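Side-chain contacts in ARF-like GTPase (Chlamydomonas reinhardtii, PDB 4M9Q), which belongs to the ARF family of small P-loop nucleotide-binding proteins and holds phosphoaminophosphonic acid-guanylate ester and a magnesium ion in this model: residues Y48-F53 with W164-V169; Y77-D80 with R86-E89; E125-L130 with H139-C144. All coordinates share one frame; numbering follows the deposited sequence.

Interaction 1: Y48-F53 with W164-V169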
loop_
_atom_site.group_PDB
_atom_site.type_symbol
_atom_site.label_atom_id
_atom_site.label_comp_id
_atom_site.label_asym_id
_atom_site.label_seq_id
_atom_site.Cartn_x
_atom_site.Cartn_y
_atom_site.Cartn_z
ATOM N N TYR A 48 14.839 -9.451 1.484
ATOM C CA TYR A 48 13.481 -9.902 1.172
ATOM C C TYR A 48 13.085 -9.845 -0.304
ATOM O O TYR A 48 13.449 -8.938 -1.038
ATOM C CB TYR A 48 12.514 -9.031 1.938
ATOM C CG TYR A 48 12.547 -9.271 3.403
ATOM C CD1 TYR A 48 13.365 -8.539 4.222
ATOM C CD2 TYR A 48 11.810 -10.286 3.960
ATOM C CE1 TYR A 48 13.429 -8.790 5.580
ATOM C CE2 TYR A 48 11.879 -10.557 5.307
ATOM C CZ TYR A 48 12.678 -9.792 6.106
ATOM O OH TYR A 48 12.783 -10.046 7.440
ATOM N N LYS A 49 12.346 -10.854 -0.710
ATOM C CA LYS A 49 11.652 -10.864 -1.983
ATOM C C LYS A 49 10.281 -10.311 -1.620
ATOM O O LYS A 49 9.676 -10.807 -0.696
ATOM C CB LYS A 49 11.564 -12.298 -2.520
ATOM C CG LYS A 49 11.411 -12.389 -4.031
ATOM C CD LYS A 49 11.381 -13.850 -4.541
ATOM C CE LYS A 49 10.658 -13.949 -5.892
ATOM N NZ LYS A 49 10.468 -15.324 -6.438
ATOM N N ILE A 50 9.822 -9.263 -2.292
ATOM C CA ILE A 50 8.552 -8.603 -1.945
ATOM C C ILE A 50 7.583 -8.746 -3.102
ATOM O O ILE A 50 7.842 -8.252 -4.196
ATOM C CB ILE A 50 8.788 -7.115 -1.611
ATOM C CG1 ILE A 50 9.726 -7.013 -0.388
ATOM C CG2 ILE A 50 7.503 -6.455 -1.230
ATOM C CD1 ILE A 50 10.611 -5.831 -0.418
ATOM N N GLU A 51 6.492 -9.461 -2.853
ATOM C CA GLU A 51 5.377 -9.550 -3.749
ATOM C C GLU A 51 4.436 -8.364 -3.513
ATOM O O GLU A 51 3.921 -8.197 -2.392
ATOM C CB GLU A 51 4.663 -10.835 -3.473
ATOM C CG GLU A 51 3.749 -11.299 -4.597
ATOM C CD GLU A 51 3.143 -12.701 -4.322
ATOM O OE1 GLU A 51 2.744 -13.041 -3.161
ATOM O OE2 GLU A 51 3.074 -13.492 -5.286
ATOM N N VAL A 52 4.237 -7.538 -4.547
ATOM C CA VAL A 52 3.358 -6.392 -4.449
ATOM C C VAL A 52 2.080 -6.540 -5.269
ATOM O O VAL A 52 2.131 -6.736 -6.449
ATOM C CB VAL A 52 4.055 -5.112 -4.911
ATOM C CG1 VAL A 52 3.220 -3.908 -4.542
ATOM C CG2 VAL A 52 5.423 -5.020 -4.271
ATOM N N PHE A 53 0.935 -6.445 -4.621
ATOM C CA PHE A 53 -0.366 -6.475 -5.292
ATOM C C PHE A 53 -0.940 -5.044 -5.418
ATOM O O PHE A 53 -1.264 -4.415 -4.434
ATOM C CB PHE A 53 -1.299 -7.352 -4.512
ATOM C CG PHE A 53 -0.966 -8.812 -4.612
ATOM C CD1 PHE A 53 -0.425 -9.504 -3.530
ATOM C CD2 PHE A 53 -1.227 -9.517 -5.791
ATOM C CE1 PHE A 53 -0.165 -10.851 -3.618
ATOM C CE2 PHE A 53 -0.920 -10.884 -5.886
ATOM C CZ PHE A 53 -0.383 -11.551 -4.793
ATOM N N TRP A 164 11.638 1.582 5.004
ATOM C CA TRP A 164 11.037 1.697 6.325
ATOM C C TRP A 164 10.031 0.566 6.531
ATOM O O TRP A 164 9.979 -0.023 7.598
ATOM C CB TRP A 164 10.353 3.029 6.486
ATOM C CG TRP A 164 9.600 3.080 7.771
ATOM C CD1 TRP A 164 10.094 3.402 9.051
ATOM C CD2 TRP A 164 8.213 2.723 7.992
ATOM N NE1 TRP A 164 9.108 3.294 9.987
ATOM C CE2 TRP A 164 7.964 2.881 9.420
ATOM C CE3 TRP A 164 7.206 2.352 7.194
ATOM C CZ2 TRP A 164 6.746 2.660 9.966
ATOM C CZ3 TRP A 164 5.967 2.095 7.762
ATOM C CH2 TRP A 164 5.759 2.234 9.126
ATOM N N LEU A 165 9.224 0.253 5.514
ATOM C CA LEU A 165 8.199 -0.780 5.662
ATOM C C LEU A 165 8.872 -2.123 5.896
ATOM O O LEU A 165 8.518 -2.854 6.827
ATOM C CB LEU A 165 7.355 -0.939 4.402
ATOM C CG LEU A 165 5.841 -0.982 4.451
ATOM C CD1 LEU A 165 5.315 -1.758 3.256
ATOM C CD2 LEU A 165 5.306 -1.479 5.738
ATOM N N VAL A 166 9.837 -2.423 5.030
ATOM C CA VAL A 166 10.452 -3.737 5.050
ATOM C C VAL A 166 11.194 -3.918 6.364
ATOM O O VAL A 166 11.133 -4.979 6.968
ATOM C CB VAL A 166 11.344 -3.983 3.813
ATOM C CG1 VAL A 166 12.144 -5.252 4.027
ATOM C CG2 VAL A 166 10.448 -4.070 2.556
ATOM N N GLY A 167 11.848 -2.871 6.817
ATOM C CA GLY A 167 12.530 -2.896 8.104
ATOM C C GLY A 167 11.574 -3.098 9.260
ATOM O O GLY A 167 11.896 -3.766 10.234
ATOM N N THR A 168 10.384 -2.536 9.160
ATOM C CA THR A 168 9.415 -2.752 10.209
ATOM C C THR A 168 8.942 -4.164 10.172
ATOM O O THR A 168 8.879 -4.798 11.223
ATOM C CB THR A 168 8.243 -1.787 10.077
ATOM O OG1 THR A 168 8.753 -0.453 10.123
ATOM C CG2 THR A 168 7.294 -1.917 11.157
ATOM N N VAL A 169 8.627 -4.691 8.984
ATOM C CA VAL A 169 8.228 -6.110 8.881
ATOM C C VAL A 169 9.390 -6.994 9.374
ATOM O O VAL A 169 9.184 -7.869 10.169
ATOM C CB VAL A 169 7.817 -6.493 7.466
ATOM C CG1 VAL A 169 7.545 -8.014 7.340
ATOM C CG2 VAL A 169 6.594 -5.659 7.081
#
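In the helical turn that presses Val166 against Tyr48 and Ile50, the carbonyl oxygen of Trp164 is gripped twice by one residue. Thr168 N gives it the usual helical hydrogen bond, while Thr168 OG1 adds a second, 2.8 Å from Trp164 O, and the two donors arrive from opposite faces of the carbonyl plane. The hydroxyl stands 29° out of that plane and also lies over the rim of one face of the Trp164 indole, so a threonine can settle its polar atom against its own helix and still stay near the ring.

The contact with strand 48-53 is wholly apolar and is carried by the two branches of Val166. With CG1 anti to the backbone N (chi1 170°) and CG2 anti to the carbonyl carbon, each methyl has a different partner. Val166 CG1 rests 3.5 Å from Tyr48 CD1, the two side chains sliding past each other in opposite directions. Val166 CG2 meets Ile50 CD1 tip to tip, also at 3.5 Å. Tyr48 and Ile50, two apart on the strand, both turn toward the helix. Beyond the ring, Tyr48 OH is hydrogen-bonded to Asp170 OD1, on the same helix 157-190.

This helix lies against one face of the central sheet of the ARF-type domain, where Leu165 also reaches strand 74-80. The atoms that meet across the contact are all carbon, supplied by branched aliphatic groups and an aromatic ring, and the tyrosine's one polar side-chain atom is satisfied at the margin, consistent with a contact held mainly by hydrophobic burial.

Interaction 2: Y77-D80 with R86-E89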
loop_
_atom_site.group_PDB
_atom_site.type_symbol
_atom_site.label_atom_id
_atom_site.label_comp_id
_atom_site.label_asym_id
_atom_site.label_seq_id
_atom_site.Cartn_x
_atom_site.Cartn_y
_atom_site.Cartn_z
ATOM N N TYR A 77 -0.258 2.458 1.569
ATOM C CA TYR A 77 -1.445 3.208 1.286
ATOM C C TYR A 77 -1.049 4.523 0.613
ATOM O O TYR A 77 -0.216 5.265 1.140
ATOM C CB TYR A 77 -2.193 3.466 2.563
ATOM C CG TYR A 77 -3.621 3.928 2.327
ATOM C CD1 TYR A 77 -4.610 3.029 2.045
ATOM C CD2 TYR A 77 -3.952 5.276 2.385
ATOM C CE1 TYR A 77 -5.886 3.458 1.811
ATOM C CE2 TYR A 77 -5.222 5.705 2.142
ATOM C CZ TYR A 77 -6.184 4.788 1.857
ATOM O OH TYR A 77 -7.451 5.218 1.652
ATOM N N VAL A 78 -1.596 4.805 -0.563
ATOM C CA VAL A 78 -1.221 5.959 -1.337
ATOM C C VAL A 78 -2.373 6.940 -1.331
ATOM O O VAL A 78 -3.539 6.584 -1.567
ATOM C CB VAL A 78 -0.891 5.551 -2.784
ATOM C CG1 VAL A 78 -0.356 6.741 -3.592
ATOM C CG2 VAL A 78 0.134 4.408 -2.821
ATOM N N VAL A 79 -2.043 8.211 -1.068
ATOM C CA VAL A 79 -3.012 9.280 -1.037
ATOM C C VAL A 79 -2.605 10.287 -2.078
ATOM O O VAL A 79 -1.414 10.590 -2.224
ATOM C CB VAL A 79 -2.999 9.999 0.313
ATOM C CG1 VAL A 79 -4.027 11.126 0.328
ATOM C CG2 VAL A 79 -3.316 9.029 1.416
ATOM N N ASP A 80 -3.588 10.833 -2.796
ATOM C CA ASP A 80 -3.294 11.960 -3.693
ATOM C C ASP A 80 -3.243 13.168 -2.793
ATOM O O ASP A 80 -4.295 13.668 -2.363
ATOM C CB ASP A 80 -4.359 12.083 -4.787
ATOM C CG ASP A 80 -4.104 13.222 -5.784
ATOM O OD1 ASP A 80 -3.213 14.081 -5.547
ATOM O OD2 ASP A 80 -4.872 13.296 -6.813
ATOM N N ARG A 86 -10.598 14.773 -1.294
ATOM C CA ARG A 86 -10.837 13.363 -1.145
ATOM C C ARG A 86 -10.262 12.797 0.134
ATOM O O ARG A 86 -10.337 11.572 0.380
ATOM C CB ARG A 86 -10.298 12.637 -2.367
ATOM C CG ARG A 86 -11.039 12.998 -3.634
ATOM C CD ARG A 86 -11.838 11.815 -4.168
ATOM N NE ARG A 86 -11.140 11.153 -5.232
ATOM C CZ ARG A 86 -11.357 9.912 -5.640
ATOM N NH1 ARG A 86 -12.278 9.143 -5.079
ATOM N NH2 ARG A 86 -10.609 9.434 -6.629
ATOM N N PHE A 87 -9.704 13.658 0.965
ATOM C CA PHE A 87 -9.071 13.190 2.198
ATOM C C PHE A 87 -10.054 12.465 3.066
ATOM O O PHE A 87 -9.714 11.455 3.656
ATOM C CB PHE A 87 -8.433 14.323 2.991
ATOM C CG PHE A 87 -7.095 14.785 2.472
ATOM C CD1 PHE A 87 -6.491 14.216 1.329
ATOM C CD2 PHE A 87 -6.432 15.825 3.105
ATOM C CE1 PHE A 87 -5.259 14.687 0.868
ATOM C CE2 PHE A 87 -5.213 16.302 2.619
ATOM C CZ PHE A 87 -4.632 15.718 1.504
ATOM N N GLU A 88 -11.281 12.951 3.152
ATOM C CA GLU A 88 -12.231 12.323 4.062
ATOM C C GLU A 88 -12.633 10.928 3.586
ATOM O O GLU A 88 -12.751 10.033 4.425
ATOM C CB GLU A 88 -13.456 13.194 4.313
ATOM C CG GLU A 88 -14.239 12.770 5.549
ATOM C CD GLU A 88 -13.625 13.288 6.837
ATOM O OE1 GLU A 88 -12.584 13.961 6.761
ATOM O OE2 GLU A 88 -14.178 13.025 7.924
ATOM N N GLU A 89 -12.828 10.711 2.277
ATOM C CA GLU A 89 -13.123 9.351 1.831
ATOM C C GLU A 89 -11.892 8.442 1.934
ATOM O O GLU A 89 -12.029 7.244 2.192
ATOM C CB GLU A 89 -13.783 9.216 0.459
ATOM C CG GLU A 89 -13.012 9.655 -0.728
ATOM C CD GLU A 89 -13.563 9.082 -2.044
ATOM O OE1 GLU A 89 -13.855 7.859 -2.163
ATOM O OE2 GLU A 89 -13.704 9.880 -3.004
#
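Phe87 CE1 is the atom that meets strand 77-80: it lies 3.8 Å from Val79 CG1 and 3.5 Å from the backbone oxygen of Asp80. The oxygen sits at the ring edge, near its plane, so the slightly positive rim of the phenyl group faces a carbonyl; no hydrogen bond is involved. Val79 and Phe87 cross at about a right angle. The valine brings up the methyl that is anti to its backbone N (chi1 180°), while Phe87 CG, anti to the carbonyl carbon, carries the ring from the first turn of the helix back toward the strand end.

Strand 74-80, helix 87-99 and strand 108-113 form a beta-alpha-beta unit of the P-loop NTPase fold, and Val79 and Phe87 pack where the chain leaves the strand and enters the helix. A slim branched residue suits the sheet, and a long flat one bridges the gap from the helix. Two residues back along the strand from Val79, Tyr77 OH reaches the same helix by a hydrogen bond with Ser90 OG.

Polar groups border this packing. Asp80 OD2 forms a salt bridge with Lys114 and its OD1 accepts from Ala82 N, and its side chain is about 6 Å from the bound phosphoaminophosphonic acid-guanylate ester. Arg86 NH1 donates to Glu89 OE2 at 2.6 Å in a nearly straight bond (172°), the oxygen lying in the guanidinium plane but being met from above its own carboxylate plane. Second partners hold both groups: Arg86 NH2 pairs with Asp13, and Glu89 OE1 with Arg62.

Interaction 3: E125-L130 with H139-C144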
loop_
_atom_site.group_PDB
_atom_site.type_symbol
_atom_site.label_atom_id
_atom_site.label_comp_id
_atom_site.label_asym_id
_atom_site.label_seq_id
_atom_site.Cartn_x
_atom_site.Cartn_y
_atom_site.Cartn_z
ATOM N N GLU A 125 -0.250 17.650 7.248
ATOM C CA GLU A 125 -1.634 17.742 6.748
ATOM C C GLU A 125 -2.232 16.361 6.486
ATOM O O GLU A 125 -3.346 16.090 6.851
ATOM C CB GLU A 125 -1.715 18.545 5.442
ATOM C CG GLU A 125 -1.929 20.037 5.571
ATOM C CD GLU A 125 -2.453 20.654 4.266
ATOM O OE1 GLU A 125 -3.456 20.124 3.707
ATOM O OE2 GLU A 125 -1.865 21.682 3.818
ATOM N N VAL A 126 -1.500 15.490 5.827
ATOM C CA VAL A 126 -2.043 14.166 5.494
ATOM C C VAL A 126 -2.259 13.294 6.752
ATOM O O VAL A 126 -3.191 12.514 6.835
ATOM C CB VAL A 126 -1.146 13.459 4.452
ATOM C CG1 VAL A 126 -1.479 11.997 4.311
ATOM C CG2 VAL A 126 -1.254 14.147 3.112
ATOM N N VAL A 127 -1.442 13.467 7.760
ATOM C CA VAL A 127 -1.704 12.829 9.050
ATOM C C VAL A 127 -3.051 13.220 9.653
ATOM O O VAL A 127 -3.823 12.336 10.063
ATOM C CB VAL A 127 -0.595 13.154 10.079
ATOM C CG1 VAL A 127 -1.049 12.855 11.518
ATOM C CG2 VAL A 127 0.666 12.381 9.731
ATOM N N LYS A 128 -3.328 14.528 9.698
ATOM C CA LYS A 128 -4.640 15.025 10.106
ATOM C C LYS A 128 -5.698 14.453 9.189
ATOM O O LYS A 128 -6.656 13.869 9.660
ATOM C CB LYS A 128 -4.735 16.573 10.116
ATOM C CG LYS A 128 -4.887 17.149 11.518
ATOM C CD LYS A 128 -5.472 18.566 11.566
ATOM C CE LYS A 128 -5.230 19.213 12.946
ATOM N NZ LYS A 128 -5.662 20.643 13.067
ATOM N N GLY A 129 -5.509 14.616 7.882
ATOM C CA GLY A 129 -6.541 14.286 6.912
ATOM C C GLY A 129 -6.935 12.825 6.971
ATOM O O GLY A 129 -8.091 12.500 6.796
ATOM N N LEU A 130 -5.973 11.934 7.215
ATOM C CA LEU A 130 -6.281 10.495 7.289
ATOM C C LEU A 130 -6.612 10.052 8.701
ATOM O O LEU A 130 -6.881 8.853 8.938
ATOM C CB LEU A 130 -5.160 9.636 6.729
ATOM C CG LEU A 130 -4.972 9.683 5.226
ATOM C CD1 LEU A 130 -3.849 8.724 4.877
ATOM C CD2 LEU A 130 -6.224 9.303 4.483
ATOM N N HIS A 139 2.958 3.192 11.478
ATOM C CA HIS A 139 2.876 3.824 10.185
ATOM C C HIS A 139 3.743 4.987 10.100
ATOM O O HIS A 139 4.132 5.580 11.114
ATOM C CB HIS A 139 1.484 4.272 9.887
ATOM C CG HIS A 139 0.971 5.290 10.842
ATOM N ND1 HIS A 139 0.433 4.946 12.014
ATOM C CD2 HIS A 139 0.987 6.700 10.799
ATOM C CE1 HIS A 139 0.074 6.082 12.696
ATOM N NE2 HIS A 139 0.442 7.150 11.956
ATOM N N ASN A 140 4.039 5.364 8.873
ATOM C CA ASN A 140 4.881 6.523 8.633
ATOM C C ASN A 140 4.426 7.117 7.331
ATOM O O ASN A 140 3.993 6.363 6.446
ATOM C CB ASN A 140 6.335 6.063 8.514
ATOM C CG ASN A 140 7.337 7.144 8.840
ATOM O OD1 ASN A 140 7.022 8.322 8.951
ATOM N ND2 ASN A 140 8.578 6.727 9.011
ATOM N N VAL A 141 4.560 8.429 7.174
ATOM C CA VAL A 141 4.057 9.090 5.982
ATOM C C VAL A 141 5.219 9.655 5.242
ATOM O O VAL A 141 6.054 10.303 5.843
ATOM C CB VAL A 141 3.117 10.274 6.325
ATOM C CG1 VAL A 141 2.723 11.053 5.059
ATOM C CG2 VAL A 141 1.902 9.764 7.104
ATOM N N PHE A 142 5.257 9.430 3.942
ATOM C CA PHE A 142 6.362 9.849 3.117
ATOM C C PHE A 142 5.804 10.601 1.940
ATOM O O PHE A 142 5.047 10.053 1.162
ATOM C CB PHE A 142 7.083 8.641 2.563
ATOM C CG PHE A 142 7.683 7.765 3.617
ATOM C CD1 PHE A 142 6.988 6.673 4.105
ATOM C CD2 PHE A 142 8.957 8.004 4.082
ATOM C CE1 PHE A 142 7.540 5.853 5.052
ATOM C CE2 PHE A 142 9.508 7.201 5.050
ATOM C CZ PHE A 142 8.792 6.136 5.545
ATOM N N PRO A 143 6.164 11.879 1.811
ATOM C CA PRO A 143 5.796 12.575 0.622
ATOM C C PRO A 143 6.586 12.076 -0.573
ATOM O O PRO A 143 7.758 11.762 -0.430
ATOM C CB PRO A 143 6.161 14.035 0.929
ATOM C CG PRO A 143 6.848 14.048 2.230
ATOM C CD PRO A 143 6.832 12.698 2.818
ATOM N N CYS A 144 5.982 12.065 -1.768
ATOM C CA CYS A 144 6.675 11.558 -2.932
ATOM C C CYS A 144 6.033 12.041 -4.205
ATOM O O CYS A 144 4.980 12.701 -4.209
ATOM C CB CYS A 144 6.663 10.033 -2.933
ATOM S SG CYS A 144 4.995 9.402 -3.141
#
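Val141 overlaps the side chains of two successive helix residues, Val126 and Val127, using a separate methyl for each. Its CG2 comes to 3.9 Å from Val127 CG2, the two valines crossing at a slant. The other branch, Val141 CG1, is set anti to the backbone N (chi1 174°) and lies more loosely against Val126 CG1, at 4.4 Å. Beta-branched valine is at ease in the strand, and on the helix its short side chain allows a close approach, with 7.5 Å between the CA atoms of Val127 and Val141.

Burial is uneven. Val126 is turned inward and also touches Phe87 of helix 87-99, whereas Val127 stays partly exposed, as does Val141 on a strand at the margin of the sheet. Leu132, in the loop that follows the helix, adds to the cover over Val141. The next residue back along the strand, Asn140, points its CB away from the helix, and its OD1 accepts only a weak bond from Val141 N.

Strand 108-113, helix 123-129 and strand 139-143 make a beta-alpha-beta crossover of the P-loop NTPase fold, and the three valines pack its helix onto the strand that follows.

How the interactions relate
Strands from all three interactions belong to one mixed sheet, and helices pack on both of its faces: helix 157-190 of interaction 1 on one, helices 87-99 and 123-129 of interactions 2 and 3 on the other. Interactions 2 and 3 are neighbours, their centres about 9 Å apart, and join where Val79 CG2 meets Leu130 CD1 at 3.5 Å. Interaction 1 lies about 19 Å from interaction 3, centre to centre, yet touches it through the sheet-edge strand, with Trp164 CH2 3.5 Å from His139 CA. The side chain of Asp80 in interaction 2 is about 6 Å from the bound phosphoaminophosphonic acid-guanylate ester, and the side chain of Val126 in interaction 3 is about 13 Å from the same phosphoaminophosphonic acid-guanylate ester.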